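Local coordinates for conserved hypothetical protein (PDB 1TSJ) that is of unknown function but belongs to a 3-demethylubiquinone-9 3-methyltransferase-like family of the glyoxalase clan, at residues Ser75-Val80 / Ser122-Leu127. Numbering follows the deposited sequence.
Sequences SLFVTV and SFQLAL
With CG beside the backbone N (chi1 -59°) and the chain extended beyond it, Gln124 carries its amide over the face of the sheet to Ser75, whose hydroxyl is set between its own backbone N and carbonyl carbon. The resulting bond from Gln124 NE2 to Ser75 OG is 2.8 Å long and nearly straight, and the hydroxyl oxygen lies in the amide plane. On the same face Phe77 crosses Gln124, its ring plane steeply inclined to the amide, and Phe77 CD1 comes within 3.8 Å of Gln124 CB. The far end of the ring reaches the next residue of strand 122-127 on that face, Phe77 CZ approaching Ala126 CB at 3.6 Å.

The backbones illustrate parallel pairing, in which Leu76 and Val78 each bond to the two residues flanking their opposite number: strands 76-79 and 122-127 run the same way, 24° apart. Leu76 bonds through its N to Ser122 O and through its O to Gln124 N; Val78 repeats the pattern with Gln124 O and Ala126 N, and Val80 N closes the series on Ala126 O at 3.0 Å.

The other face is wholly apolar across the pair. Leu76 lies alongside Phe123, with Leu76 CD1 3.7 Å from Phe123 CE2, while Val78 CG2 meets the edge of the same ring at 4.0 Å from Phe123 CD2. Val80 CG2 crosses to Leu125 CB. Helix 83-94 packs against this side through Leu89, Met86 and Leu93, whereas Phe9 of strand 6-11 meets the Phe77 ring on the opposite one.

The pair thus joins strand 6-11 to strand 109-116 within one continuous sheet, its parallel first and last strands consistent with the beta-alpha-beta-beta-beta module of the glyoxalase clan. Its chemistry implies that the bond to Ser75 OG probably helps hold the buried amide of Gln124 in its orientation amid otherwise largely aromatic and aliphatic packing.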
loop_
_atom_site.group_PDB
_atom_site.type_symbol
_atom_site.label_atom_id
_atom_site.label_comp_id
_atom_site.label_asym_id
_atom_site.label_seq_id
_atom_site.Cartn_x
_atom_site.Cartn_y
_atom_site.Cartn_z
ATOM N N SER A 75 2.407 -0.038 -6.679
ATOM C CA SER A 75 3.454 -0.263 -5.706
ATOM C C SER A 75 3.536 -1.438 -4.746
ATOM O O SER A 75 2.776 -2.371 -4.739
ATOM C CB SER A 75 3.604 1.038 -4.888
ATOM O OG SER A 75 2.647 1.314 -3.970
ATOM N N LEU A 76 4.596 -1.411 -3.951
ATOM C CA LEU A 76 4.806 -2.410 -2.882
ATOM C C LEU A 76 4.775 -1.742 -1.570
ATOM O O LEU A 76 5.472 -0.854 -1.330
ATOM C CB LEU A 76 6.157 -3.131 -3.000
ATOM C CG LEU A 76 6.209 -3.925 -4.314
ATOM C CD1 LEU A 76 7.569 -4.411 -4.560
ATOM C CD2 LEU A 76 5.333 -5.093 -4.466
ATOM N N PHE A 77 3.945 -2.217 -0.720
ATOM C CA PHE A 77 3.632 -1.550 0.446
ATOM C C PHE A 77 4.281 -2.418 1.518
ATOM O O PHE A 77 3.847 -3.552 1.855
ATOM C CB PHE A 77 2.088 -1.378 0.609
ATOM C CG PHE A 77 1.645 -0.800 1.946
ATOM C CD1 PHE A 77 1.288 0.504 2.039
ATOM C CD2 PHE A 77 1.713 -1.491 3.055
ATOM C CE1 PHE A 77 0.996 1.056 3.239
ATOM C CE2 PHE A 77 1.305 -0.948 4.237
ATOM C CZ PHE A 77 0.942 0.323 4.315
ATOM N N VAL A 78 5.340 -1.814 2.077
ATOM C CA VAL A 78 6.129 -2.420 3.078
ATOM C C VAL A 78 5.817 -1.894 4.512
ATOM O O VAL A 78 6.010 -0.739 4.893
ATOM C CB VAL A 78 7.694 -2.369 2.655
ATOM C CG1 VAL A 78 8.591 -3.229 3.596
ATOM C CG2 VAL A 78 7.920 -2.699 1.174
ATOM N N THR A 79 5.285 -2.823 5.266
ATOM C CA THR A 79 5.215 -2.747 6.697
ATOM C C THR A 79 6.562 -3.035 7.430
ATOM O O THR A 79 7.061 -4.194 7.582
ATOM C CB THR A 79 4.187 -3.708 7.180
ATOM O OG1 THR A 79 2.921 -3.358 6.594
ATOM C CG2 THR A 79 3.992 -3.533 8.681
ATOM N N VAL A 80 7.119 -1.938 7.909
ATOM C CA VAL A 80 8.423 -1.849 8.510
ATOM C C VAL A 80 8.291 -2.231 10.013
ATOM O O VAL A 80 7.220 -1.969 10.649
ATOM C CB VAL A 80 8.995 -0.451 8.170
ATOM C CG1 VAL A 80 10.281 -0.298 8.803
ATOM C CG2 VAL A 80 9.198 -0.349 6.559
ATOM N N SER A 122 7.823 1.369 -7.128
ATOM C CA SER A 122 7.398 2.171 -5.976
ATOM C C SER A 122 7.354 1.274 -4.865
ATOM O O SER A 122 6.814 0.177 -5.029
ATOM C CB SER A 122 6.003 2.687 -6.186
ATOM O OG SER A 122 6.002 3.742 -7.145
ATOM N N PHE A 123 7.947 1.746 -3.767
ATOM C CA PHE A 123 7.882 1.177 -2.425
ATOM C C PHE A 123 7.263 2.136 -1.478
ATOM O O PHE A 123 7.712 3.253 -1.376
ATOM C CB PHE A 123 9.271 0.931 -1.937
ATOM C CG PHE A 123 9.935 -0.184 -2.671
ATOM C CD1 PHE A 123 10.613 0.074 -3.873
ATOM C CD2 PHE A 123 9.794 -1.532 -2.205
ATOM C CE1 PHE A 123 11.103 -1.002 -4.593
ATOM C CE2 PHE A 123 10.305 -2.505 -2.862
ATOM C CZ PHE A 123 10.940 -2.266 -4.085
ATOM N N GLN A 124 6.236 1.690 -0.778
ATOM C CA GLN A 124 5.700 2.419 0.406
ATOM C C GLN A 124 6.214 1.752 1.616
ATOM O O GLN A 124 6.070 0.508 1.720
ATOM C CB GLN A 124 4.167 2.469 0.507
ATOM C CG GLN A 124 3.682 3.144 -0.735
ATOM C CD GLN A 124 2.154 3.310 -0.785
ATOM O OE1 GLN A 124 1.564 3.956 0.123
ATOM N NE2 GLN A 124 1.496 2.689 -1.822
ATOM N N LEU A 125 6.802 2.614 2.497
ATOM C CA LEU A 125 7.347 2.212 3.781
ATOM C C LEU A 125 6.541 2.717 4.928
ATOM O O LEU A 125 6.455 3.912 5.111
ATOM C CB LEU A 125 8.815 2.646 3.916
ATOM C CG LEU A 125 9.645 2.564 2.599
ATOM C CD1 LEU A 125 11.039 3.091 2.813
ATOM C CD2 LEU A 125 9.805 1.199 2.047
ATOM N N ALA A 126 5.954 1.822 5.691
ATOM C CA ALA A 126 4.979 2.265 6.614
ATOM C C ALA A 126 5.343 1.759 8.018
ATOM O O ALA A 126 5.402 0.538 8.239
ATOM C CB ALA A 126 3.583 1.783 6.200
ATOM N N LEU A 127 5.592 2.657 8.982
ATOM C CA LEU A 127 5.862 2.208 10.338
ATOM C C LEU A 127 4.630 2.331 11.173
ATOM O O LEU A 127 4.214 3.414 11.451
ATOM C CB LEU A 127 6.866 3.079 10.900
ATOM C CG LEU A 127 7.641 2.423 12.008
ATOM C CD1 LEU A 127 8.892 3.297 12.107
ATOM C CD2 LEU A 127 6.931 2.394 13.316
#